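Local coordinates for protein intracellular serine protease (PDB 4ZOQ) that probably acts as a subtilisin-like serine endopeptidase, a lanthipeptide protease used for sequence-specific peptide cleavage, at residues A48-G53 / I134-G139; S52-D57 / H86-A91; S171-K176 / V199-S204; F223-G228 / S276-Q281. One frame throughout, in Å; residues are numbered along the deposited sequence.

Interaction 1 (A48-G53 / I134-G139)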
loop_
_atom_site.group_PDB
_atom_site.type_symbol
_atom_site.label_atom_id
_atom_site.label_comp_id
_atom_site.label_asym_id
_atom_site.label_seq_id
_atom_site.Cartn_x
_atom_site.Cartn_y
_atom_site.Cartn_z
ATOM N N ALA B 48 -8.405 -1.211 1.820
ATOM C CA ALA B 48 -8.254 0.184 1.435
ATOM C C ALA B 48 -7.026 0.361 0.541
ATOM O O ALA B 48 -5.929 -0.071 0.870
ATOM C CB ALA B 48 -8.162 1.061 2.647
ATOM N N LEU B 49 -7.249 0.974 -0.608
ATOM C CA LEU B 49 -6.224 1.201 -1.601
ATOM C C LEU B 49 -5.746 2.648 -1.570
ATOM O O LEU B 49 -6.328 3.496 -2.246
ATOM C CB LEU B 49 -6.776 0.888 -2.986
ATOM C CG LEU B 49 -5.734 0.972 -4.103
ATOM C CD1 LEU B 49 -5.002 -0.341 -4.253
ATOM C CD2 LEU B 49 -6.363 1.428 -5.429
ATOM N N ILE B 50 -4.712 2.946 -0.782
ATOM C CA ILE B 50 -4.208 4.323 -0.702
ATOM C C ILE B 50 -3.201 4.534 -1.817
ATOM O O ILE B 50 -2.025 4.214 -1.678
ATOM C CB ILE B 50 -3.554 4.628 0.663
ATOM C CG1 ILE B 50 -4.566 4.409 1.773
ATOM C CG2 ILE B 50 -3.022 6.033 0.706
ATOM C CD1 ILE B 50 -4.100 4.750 3.073
ATOM N N ASP B 51 -3.653 5.116 -2.919
ATOM C CA ASP B 51 -2.862 5.082 -4.126
ATOM C C ASP B 51 -3.290 6.239 -5.014
ATOM O O ASP B 51 -3.697 7.285 -4.508
ATOM C CB ASP B 51 -3.041 3.741 -4.852
ATOM C CG ASP B 51 -1.744 3.232 -5.512
ATOM O OD1 ASP B 51 -1.199 3.919 -6.412
ATOM O OD2 ASP B 51 -1.316 2.108 -5.188
ATOM N N SER B 52 -3.185 6.040 -6.327
ATOM C CA SER B 52 -3.431 7.097 -7.316
ATOM C C SER B 52 -4.848 7.065 -7.906
ATOM O O SER B 52 -5.079 7.545 -9.022
ATOM C CB SER B 52 -2.406 7.020 -8.449
ATOM O OG SER B 52 -2.671 5.917 -9.291
ATOM N N GLY B 53 -5.786 6.474 -7.181
ATOM C CA GLY B 53 -7.145 6.361 -7.675
ATOM C C GLY B 53 -7.381 4.987 -8.239
ATOM O O GLY B 53 -6.656 4.054 -7.938
ATOM N N ILE B 134 -5.241 -2.246 5.040
ATOM C CA ILE B 134 -4.792 -1.096 4.266
ATOM C C ILE B 134 -3.507 -1.399 3.479
ATOM O O ILE B 134 -2.549 -1.983 3.983
ATOM C CB ILE B 134 -4.564 0.148 5.175
ATOM C CG1 ILE B 134 -5.882 0.556 5.852
ATOM C CG2 ILE B 134 -3.970 1.321 4.383
ATOM C CD1 ILE B 134 -5.725 1.591 6.942
ATOM N N ASN B 135 -3.501 -1.012 2.222
ATOM C CA ASN B 135 -2.309 -1.158 1.418
ATOM C C ASN B 135 -1.797 0.202 0.978
ATOM O O ASN B 135 -2.535 0.958 0.329
ATOM C CB ASN B 135 -2.598 -2.025 0.196
ATOM C CG ASN B 135 -1.368 -2.265 -0.628
ATOM O OD1 ASN B 135 -0.626 -3.244 -0.427
ATOM N ND2 ASN B 135 -1.112 -1.353 -1.539
ATOM N N ILE B 136 -0.538 0.506 1.293
ATOM C CA ILE B 136 0.055 1.770 0.846
ATOM C C ILE B 136 1.292 1.514 -0.038
ATOM O O ILE B 136 2.406 1.356 0.460
ATOM C CB ILE B 136 0.460 2.684 2.049
ATOM C CG1 ILE B 136 -0.697 2.874 3.024
ATOM C CG2 ILE B 136 0.918 4.053 1.564
ATOM C CD1 ILE B 136 -0.281 3.497 4.360
ATOM N N SER B 137 1.086 1.483 -1.354
ATOM C CA SER B 137 2.169 1.155 -2.286
ATOM C C SER B 137 2.898 2.411 -2.749
ATOM O O SER B 137 3.040 2.672 -3.947
ATOM C CB SER B 137 1.638 0.378 -3.511
ATOM O OG SER B 137 1.491 -1.005 -3.242
ATOM N N THR B 138 3.349 3.189 -1.783
ATOM C CA THR B 138 4.072 4.421 -2.053
ATOM C C THR B 138 4.750 4.821 -0.753
ATOM O O THR B 138 4.459 4.266 0.312
ATOM C CB THR B 138 3.141 5.538 -2.569
ATOM O OG1 THR B 138 3.919 6.658 -3.015
ATOM C CG2 THR B 138 2.129 5.965 -1.492
ATOM N N GLY B 139 5.686 5.752 -0.831
ATOM C CA GLY B 139 6.404 6.172 0.353
ATOM C C GLY B 139 7.218 7.408 0.052
ATOM O O GLY B 139 7.298 7.835 -1.098
HETATM O O HOH W 1 -1.706 1.286 -2.651
#
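Ile50 lays its CD1 methyl against two isoleucines of the neighbouring strand, 3.7 Å from CG2 of Ile134 and 3.9 Å from CG1 of Ile136. The CG1 branch of Ile50 lies opposite its carbonyl carbon and next to its backbone N (chi1 -59°), which carries CD1 back along the strand toward them; the side chain passes slantwise over Ile134 but runs alongside Ile136. Ala48 extends the same apolar face, its CB touching CG1 of Ile134, and helix 116-128 covers it with Ala122, Met123 and Ala126. Beneath these side chains Asn135 offers both its main-chain groups to strand 46-51: Asn135 N donates to Ala48 O at 2.9 Å, almost straight at 172°, and Ile50 N donates to Asn135 O at 3.2 Å. This is parallel pairing in the middle of the central sheet of the subtilase alpha/beta fold, the two strand axes only 17° apart. Beyond the last bond the strands part, and a water fills the opening, accepting from Ser137 N at 3.1 Å and hydrogen-bonded to Ile50 O and to Asp51 OD2, the latter at 2.7 Å. An inverse gamma turn centred on Ser137 ends its strand there, and Ser137 CB packs 3.8 Å from OD2 of Asp51. Asp51, the predicted aspartate of the charge relay, is steered from further out: OD1 meets His86 ND1, with a weak bond from Ser52 N, while OD2 also takes Thr90 OG1. Ser137 OG, in turn, is bonded to the carbonyl oxygen of Ser276.

Interaction 2 (S52-D57 / H86-A91)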
loop_
_atom_site.group_PDB
_atom_site.type_symbol
_atom_site.label_atom_id
_atom_site.label_comp_id
_atom_site.label_asym_id
_atom_site.label_seq_id
_atom_site.Cartn_x
_atom_site.Cartn_y
_atom_site.Cartn_z
ATOM N N SER B 52 -3.185 6.040 -6.327
ATOM C CA SER B 52 -3.431 7.097 -7.316
ATOM C C SER B 52 -4.848 7.065 -7.906
ATOM O O SER B 52 -5.079 7.545 -9.022
ATOM C CB SER B 52 -2.406 7.020 -8.449
ATOM O OG SER B 52 -2.671 5.917 -9.291
ATOM N N GLY B 53 -5.786 6.474 -7.181
ATOM C CA GLY B 53 -7.145 6.361 -7.675
ATOM C C GLY B 53 -7.381 4.987 -8.239
ATOM O O GLY B 53 -6.656 4.054 -7.938
ATOM N N LEU B 54 -8.370 4.847 -9.099
ATOM C CA LEU B 54 -8.675 3.520 -9.590
ATOM C C LEU B 54 -9.523 3.603 -10.827
ATOM O O LEU B 54 -10.448 4.398 -10.910
ATOM C CB LEU B 54 -9.370 2.696 -8.503
ATOM C CG LEU B 54 -9.763 1.242 -8.764
ATOM C CD1 LEU B 54 -8.573 0.424 -9.238
ATOM C CD2 LEU B 54 -10.296 0.638 -7.511
ATOM N N ASP B 55 -9.194 2.751 -11.784
ATOM C CA ASP B 55 -9.981 2.571 -12.981
ATOM C C ASP B 55 -11.235 1.763 -12.630
ATOM O O ASP B 55 -11.250 0.530 -12.689
ATOM C CB ASP B 55 -9.123 1.882 -14.046
ATOM C CG ASP B 55 -9.797 1.817 -15.384
ATOM O OD1 ASP B 55 -10.536 2.768 -15.722
ATOM O OD2 ASP B 55 -9.572 0.819 -16.107
ATOM N N LEU B 56 -12.285 2.496 -12.266
ATOM C CA LEU B 56 -13.496 1.962 -11.627
ATOM C C LEU B 56 -14.268 0.957 -12.470
ATOM O O LEU B 56 -15.042 0.153 -11.939
ATOM C CB LEU B 56 -14.420 3.122 -11.241
ATOM C CG LEU B 56 -13.781 4.117 -10.270
ATOM C CD1 LEU B 56 -14.658 5.350 -10.075
ATOM C CD2 LEU B 56 -13.548 3.425 -8.943
ATOM N N ASP B 57 -14.118 1.031 -13.786
ATOM C CA ASP B 57 -14.897 0.141 -14.617
ATOM C C ASP B 57 -14.022 -0.885 -15.370
ATOM O O ASP B 57 -14.462 -1.483 -16.365
ATOM C CB ASP B 57 -15.723 0.983 -15.604
ATOM C CG ASP B 57 -16.958 0.259 -16.102
ATOM O OD1 ASP B 57 -17.578 -0.480 -15.294
ATOM O OD2 ASP B 57 -17.302 0.412 -17.297
ATOM N N HIS B 86 -1.145 3.745 -11.603
ATOM C CA HIS B 86 -0.442 3.126 -10.505
ATOM C C HIS B 86 -1.365 2.399 -9.527
ATOM O O HIS B 86 -1.060 1.292 -9.101
ATOM C CB HIS B 86 0.364 4.195 -9.775
ATOM C CG HIS B 86 1.308 3.651 -8.756
ATOM N ND1 HIS B 86 0.972 3.527 -7.421
ATOM C CD2 HIS B 86 2.595 3.240 -8.860
ATOM C CE1 HIS B 86 2.002 3.035 -6.756
ATOM N NE2 HIS B 86 3.001 2.857 -7.603
ATOM N N GLY B 87 -2.483 3.025 -9.163
ATOM C CA GLY B 87 -3.416 2.433 -8.219
ATOM C C GLY B 87 -4.131 1.225 -8.790
ATOM O O GLY B 87 -4.477 0.297 -8.064
ATOM N N THR B 88 -4.393 1.274 -10.090
ATOM C CA THR B 88 -4.994 0.170 -10.839
ATOM C C THR B 88 -4.062 -1.025 -10.929
ATOM O O THR B 88 -4.506 -2.166 -10.882
ATOM C CB THR B 88 -5.407 0.619 -12.243
ATOM O OG1 THR B 88 -6.363 1.673 -12.105
ATOM C CG2 THR B 88 -6.048 -0.515 -13.019
ATOM N N GLN B 89 -2.769 -0.774 -11.076
ATOM C CA GLN B 89 -1.837 -1.893 -11.066
ATOM C C GLN B 89 -1.815 -2.534 -9.659
ATOM O O GLN B 89 -1.903 -3.761 -9.522
ATOM C CB GLN B 89 -0.442 -1.432 -11.479
ATOM C CG GLN B 89 -0.424 -0.848 -12.881
ATOM C CD GLN B 89 0.963 -0.419 -13.322
ATOM O OE1 GLN B 89 1.504 0.570 -12.831
ATOM N NE2 GLN B 89 1.555 -1.182 -14.238
ATOM N N THR B 90 -1.766 -1.698 -8.622
ATOM C CA THR B 90 -1.780 -2.178 -7.244
ATOM C C THR B 90 -3.075 -2.965 -6.962
ATOM O O THR B 90 -3.040 -4.088 -6.449
ATOM C CB THR B 90 -1.618 -1.015 -6.264
ATOM O OG1 THR B 90 -0.418 -0.297 -6.582
ATOM C CG2 THR B 90 -1.557 -1.500 -4.835
ATOM N N ALA B 91 -4.205 -2.408 -7.374
ATOM C CA ALA B 91 -5.502 -3.067 -7.180
ATOM C C ALA B 91 -5.553 -4.493 -7.758
ATOM O O ALA B 91 -6.114 -5.407 -7.154
ATOM C CB ALA B 91 -6.601 -2.210 -7.807
#
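Ser52 reaches the first turn of helix 86-97 with its hydroxyl, OG accepting from Gly87 N at 2.9 Å along a somewhat bent bond (147°). Its OG is tucked between the backbone N and the carbonyl carbon (chi1 73°), which points it at the helix and rests it 3.5 Å from CB of His86. The same oxygen is bonded to Asp82 OD1 and Thr84 OG1. At Gly53 the two backbones close up: Gly53 O lies 3.6 Å from CA of Gly87, and a side-chain carbon on Gly87 would run into that carbonyl. The helix approached so closely is the one that bears His86, the predicted charge-relay histidine of the subtilase fold, whose ND1 turns to Asp51. Leu54 follows, sending CD1 across Thr88 at about a right angle and on to CB of Ala91, 3.6 Å away. Next, Asp55 N donates to Thr88 OG1 at 3.0 Å (154°), and Asp55 CB packs against that same hydroxyl oxygen at 3.4 Å. Thr88 OG1 also bonds Asp82 OD2, so the two carboxylate oxygens of Asp82 are shared between the hydroxyls of Ser52 and Thr88. A valine in place of Thr88 would probably leave Asp55 N and Asp82 OD2 without this shared mate and remove one of the two hydrogen bonds tying this loop to the helix. Asp55, the centre of an inverse gamma turn, is further tied through OD2 to Lys252 N.

Interaction 3 (S171-K176 / V199-S204)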
loop_
_atom_site.group_PDB
_atom_site.type_symbol
_atom_site.label_atom_id
_atom_site.label_comp_id
_atom_site.label_asym_id
_atom_site.label_seq_id
_atom_site.Cartn_x
_atom_site.Cartn_y
_atom_site.Cartn_z
ATOM N N SER B 171 2.852 -1.995 3.485
ATOM C CA SER B 171 3.497 -0.922 2.743
ATOM C C SER B 171 4.656 -1.434 1.891
ATOM O O SER B 171 5.365 -2.340 2.290
ATOM C CB SER B 171 4.015 0.132 3.728
ATOM O OG SER B 171 4.193 1.359 3.071
ATOM N N SER B 172 4.878 -0.819 0.742
ATOM C CA SER B 172 6.016 -1.189 -0.094
ATOM C C SER B 172 7.325 -0.681 0.504
ATOM O O SER B 172 7.384 0.428 1.054
ATOM C CB SER B 172 5.827 -0.674 -1.513
ATOM O OG SER B 172 5.530 0.701 -1.495
ATOM N N ALA B 173 8.358 -1.517 0.450
ATOM C CA ALA B 173 9.618 -1.193 1.098
ATOM C C ALA B 173 10.421 -0.172 0.302
ATOM O O ALA B 173 11.305 0.469 0.827
ATOM C CB ALA B 173 10.427 -2.443 1.314
ATOM N N GLY B 174 10.116 -0.025 -0.972
ATOM C CA GLY B 174 10.820 0.943 -1.784
ATOM C C GLY B 174 11.787 0.308 -2.755
ATOM O O GLY B 174 12.283 -0.801 -2.521
ATOM N N ASN B 175 12.064 1.035 -3.839
ATOM C CA ASN B 175 12.796 0.497 -4.981
ATOM C C ASN B 175 14.190 1.102 -5.204
ATOM O O ASN B 175 14.662 1.164 -6.352
ATOM C CB ASN B 175 11.981 0.648 -6.281
ATOM C CG ASN B 175 10.662 -0.120 -6.254
ATOM O OD1 ASN B 175 10.312 -0.753 -5.259
ATOM N ND2 ASN B 175 9.983 -0.161 -7.400
ATOM N N LYS B 176 14.847 1.575 -4.147
ATOM C CA LYS B 176 16.175 2.183 -4.347
ATOM C C LYS B 176 17.347 1.201 -4.293
ATOM O O LYS B 176 18.469 1.604 -4.490
ATOM C CB LYS B 176 16.459 3.282 -3.317
ATOM C CG LYS B 176 15.881 4.654 -3.619
ATOM C CD LYS B 176 16.508 5.633 -2.628
ATOM C CE LYS B 176 16.248 7.107 -2.965
ATOM N NZ LYS B 176 16.849 7.995 -1.898
ATOM N N VAL B 199 3.360 -0.884 10.873
ATOM C CA VAL B 199 3.276 -0.960 9.428
ATOM C C VAL B 199 4.153 -2.138 8.932
ATOM O O VAL B 199 5.314 -2.269 9.327
ATOM C CB VAL B 199 3.719 0.352 8.765
ATOM C CG1 VAL B 199 3.798 0.177 7.272
ATOM C CG2 VAL B 199 2.784 1.519 9.164
ATOM N N VAL B 200 3.572 -3.014 8.119
ATOM C CA VAL B 200 4.274 -4.186 7.595
ATOM C C VAL B 200 5.014 -3.840 6.296
ATOM O O VAL B 200 4.392 -3.663 5.236
ATOM C CB VAL B 200 3.287 -5.328 7.328
ATOM C CG1 VAL B 200 4.011 -6.572 6.811
ATOM C CG2 VAL B 200 2.479 -5.651 8.603
ATOM N N SER B 201 6.339 -3.766 6.359
ATOM C CA SER B 201 7.121 -3.383 5.187
ATOM C C SER B 201 7.386 -4.593 4.255
ATOM O O SER B 201 7.890 -5.618 4.699
ATOM C CB SER B 201 8.429 -2.752 5.636
ATOM O OG SER B 201 9.159 -2.297 4.531
ATOM N N VAL B 202 7.033 -4.475 2.971
ATOM C CA VAL B 202 7.093 -5.602 2.037
ATOM C C VAL B 202 8.058 -5.348 0.856
ATOM O O VAL B 202 7.909 -4.361 0.117
ATOM C CB VAL B 202 5.674 -5.941 1.469
ATOM C CG1 VAL B 202 5.713 -7.123 0.516
ATOM C CG2 VAL B 202 4.660 -6.183 2.593
ATOM N N GLY B 203 9.017 -6.256 0.681
ATOM C CA GLY B 203 9.963 -6.222 -0.424
ATOM C C GLY B 203 9.545 -7.121 -1.575
ATOM O O GLY B 203 8.522 -7.801 -1.514
ATOM N N SER B 204 10.346 -7.146 -2.626
ATOM C CA SER B 204 9.958 -7.838 -3.838
ATOM C C SER B 204 10.965 -8.930 -4.211
ATOM O O SER B 204 12.156 -8.657 -4.242
ATOM C CB SER B 204 9.827 -6.837 -4.992
ATOM O OG SER B 204 9.660 -7.527 -6.234
#
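Ser171 lies flat against strand 200-205 and is bound through both its main-chain groups. Ser171 N donates to Val200 O at 2.9 Å, and Val202 N returns a bond to Ser171 O at 2.8 Å, close to the line of the carbonyl. Ser201 CA adds a CH contact to that oxygen at 3.5 Å. A third bond comes from Ala173 N, already past the end of its strand: it meets Val202 O at 2.9 Å from well above the carbonyl plane, 44° out of it, as the chain begins to turn off. Around these bonds the side chains fit closely. Ala173 CB sits 3.5 Å from Ser201 OG, whose hydroxyl is bonded to Glu220, and Ser171 CB touches CG1 of Val199 at 3.6 Å. With OG swung opposite its backbone N (chi1 -159°), Ser171 can bond Ile136 O on the strand beyond. Val202 leans the other way, against Ala278 and Val282 of helix 275-297. From Gly174 onward the contact opens: Asn175 and Lys176 are exposed, and the nearest approach of the Asn175 side chain to 199-204 is 6.1 Å. Asn175 is tied instead to Thr275 through OD1, and Lys176 makes a cation-pi contact with Tyr141. The arrangement is that of neighbouring parallel strands in the subtilase sheet, with the loop at their C-terminal ends bordering the active site; the Ala-Gly-Asn sequence here matches the place where subtilisins carry their oxyanion-hole asparagine, so Asn175 probably corresponds to it.

Interaction 4 (F223-G228 / S276-Q281)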
loop_
_atom_site.group_PDB
_atom_site.type_symbol
_atom_site.label_atom_id
_atom_site.label_comp_id
_atom_site.label_asym_id
_atom_site.label_seq_id
_atom_site.Cartn_x
_atom_site.Cartn_y
_atom_site.Cartn_z
ATOM N N PHE B 223 8.180 -9.074 5.097
ATOM C CA PHE B 223 7.820 -10.075 4.125
ATOM C C PHE B 223 8.292 -9.668 2.748
ATOM O O PHE B 223 8.657 -8.533 2.483
ATOM C CB PHE B 223 6.325 -10.305 4.051
ATOM C CG PHE B 223 5.710 -10.796 5.307
ATOM C CD1 PHE B 223 5.869 -12.115 5.705
ATOM C CD2 PHE B 223 4.903 -9.946 6.069
ATOM C CE1 PHE B 223 5.275 -12.571 6.848
ATOM C CE2 PHE B 223 4.301 -10.395 7.211
ATOM C CZ PHE B 223 4.484 -11.714 7.615
ATOM N N THR B 224 8.189 -10.637 1.869
ATOM C CA THR B 224 8.515 -10.488 0.489
ATOM C C THR B 224 7.373 -11.064 -0.361
ATOM O O THR B 224 6.574 -11.886 0.120
ATOM C CB THR B 224 9.904 -11.166 0.292
ATOM O OG1 THR B 224 10.919 -10.158 0.161
ATOM C CG2 THR B 224 9.936 -12.076 -0.820
ATOM N N ALA B 225 7.235 -10.582 -1.594
ATOM C CA ALA B 225 6.284 -11.186 -2.526
ATOM C C ALA B 225 6.815 -11.038 -3.961
ATOM O O ALA B 225 7.658 -10.175 -4.229
ATOM C CB ALA B 225 4.895 -10.566 -2.376
ATOM N N PRO B 226 6.362 -11.916 -4.873
ATOM C CA PRO B 226 6.924 -11.840 -6.231
ATOM C C PRO B 226 6.509 -10.592 -7.035
ATOM O O PRO B 226 5.423 -10.524 -7.609
ATOM C CB PRO B 226 6.395 -13.125 -6.892
ATOM C CG PRO B 226 5.231 -13.567 -6.068
ATOM C CD PRO B 226 5.544 -13.130 -4.673
ATOM N N GLY B 227 7.394 -9.606 -7.054
ATOM C CA GLY B 227 7.195 -8.394 -7.826
ATOM C C GLY B 227 8.069 -8.310 -9.082
ATOM O O GLY B 227 8.039 -7.298 -9.773
ATOM N N GLY B 228 8.934 -9.303 -9.322
ATOM C CA GLY B 228 9.603 -9.398 -10.604
ATOM C C GLY B 228 10.633 -8.329 -10.880
ATOM O O GLY B 228 10.925 -7.484 -10.026
ATOM N N SER B 276 5.781 -1.994 -5.098
ATOM C CA SER B 276 4.395 -1.529 -5.058
ATOM C C SER B 276 3.438 -2.617 -5.536
ATOM O O SER B 276 2.238 -2.546 -5.348
ATOM C CB SER B 276 4.228 -0.281 -5.920
ATOM O OG SER B 276 4.344 -0.596 -7.299
ATOM N N LEU B 277 4.009 -3.635 -6.162
ATOM C CA LEU B 277 3.263 -4.764 -6.651
ATOM C C LEU B 277 3.420 -5.953 -5.704
ATOM O O LEU B 277 2.668 -6.915 -5.786
ATOM C CB LEU B 277 3.737 -5.132 -8.052
ATOM C CG LEU B 277 3.622 -3.986 -9.059
ATOM C CD1 LEU B 277 4.120 -4.430 -10.421
ATOM C CD2 LEU B 277 2.188 -3.414 -9.134
ATOM N N ALA B 278 4.379 -5.873 -4.791
ATOM C CA ALA B 278 4.564 -6.957 -3.850
ATOM C C ALA B 278 3.665 -6.771 -2.671
ATOM O O ALA B 278 2.997 -7.722 -2.260
ATOM C CB ALA B 278 6.016 -7.069 -3.404
ATOM N N ALA B 279 3.646 -5.552 -2.129
ATOM C CA ALA B 279 2.844 -5.271 -0.939
ATOM C C ALA B 279 1.356 -5.678 -1.064
ATOM O O ALA B 279 0.821 -6.285 -0.130
ATOM C CB ALA B 279 2.970 -3.808 -0.544
ATOM N N PRO B 280 0.685 -5.336 -2.184
ATOM C CA PRO B 280 -0.728 -5.724 -2.287
ATOM C C PRO B 280 -0.987 -7.241 -2.384
ATOM O O PRO B 280 -2.097 -7.686 -2.028
ATOM C CB PRO B 280 -1.195 -5.030 -3.574
ATOM C CG PRO B 280 0.039 -4.697 -4.326
ATOM C CD PRO B 280 1.081 -4.441 -3.282
ATOM N N GLN B 281 0.020 -8.017 -2.804
ATOM C CA GLN B 281 -0.106 -9.462 -2.814
ATOM C C GLN B 281 -0.234 -9.975 -1.385
ATOM O O GLN B 281 -0.983 -10.900 -1.120
ATOM C CB GLN B 281 1.065 -10.121 -3.523
ATOM C CG GLN B 281 1.078 -9.870 -5.007
ATOM C CD GLN B 281 2.257 -10.530 -5.689
ATOM O OE1 GLN B 281 2.446 -11.755 -5.576
ATOM N NE2 GLN B 281 3.072 -9.729 -6.395
#
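The carboxamide of Gln281 is gripped at its edges and covered on one face. In its plane, NE2 donates to Pro226 O at 2.8 Å, nearly straight at 170°, and to Leu277 O at 2.9 Å, so both N-H groups are spent. Each carbonyl receives its proton from above its own plane. At the oxygen end, OE1 lies over the Pro226 ring, 3.4 Å from its CG, and is also bonded to Gln29 NE2. Over one face stands the methyl of Ala225, its CB 4.2 Å from CD of Gln281. CG of Gln281 lies opposite its own carbonyl carbon (chi1 -69°), and the chain extends from there to bring the amide alongside the strand. Closer to the helix axis two small residues meet, Ala225 CB lying 3.8 Å from Ala278 CB and 3.4 Å from Ala278 O. Such short side chains let strand 223-226 cross helix 276-281 at 107° with the axes only 7.0 Å apart. Ser276, the predicted charge-relay serine, sits near the start of this helix, followed by Leu-Ala-Ala-Pro, a run close to that of other subtilases. The helix is kinked here: Pro280 has no N-H to give, and Gln281 N makes only a weak bond, to Ala278 O, while its side-chain NE2 takes Leu277 O. Replacing Gln281 by a leucine would likely strand both Pro226 O and Leu277 O without this donor and Gln29 NE2 without its acceptor. One buried amide thus joins the strand end to the kinked helix turn, its rotation fixed by three polar partners.

Overall arrangement
Following the chain, interactions 1 and 2 open on overlapping segments, 48-53 and 52-57, which share Ser52 and Gly53. Interaction 2 closes first, bringing the loop after strand 46-51 back to helix 86-97; it nests inside the longer loop that interaction 1 closes at strand 133-136. Interactions 3 and 4 come later, each in series, and no loops cross. Interaction 3 joins strands 168-172 and 200-205, and interaction 4 sets helix 275-297 against strand 221-226, the next neighbour in the same sheet; the centres of interactions 3 and 4 lie about 8 Å apart. Together they gather the predicted triad at the C-terminal ends of the parallel strands: Asp51 from interaction 1, His86 from interaction 2 and Ser276 from interaction 4.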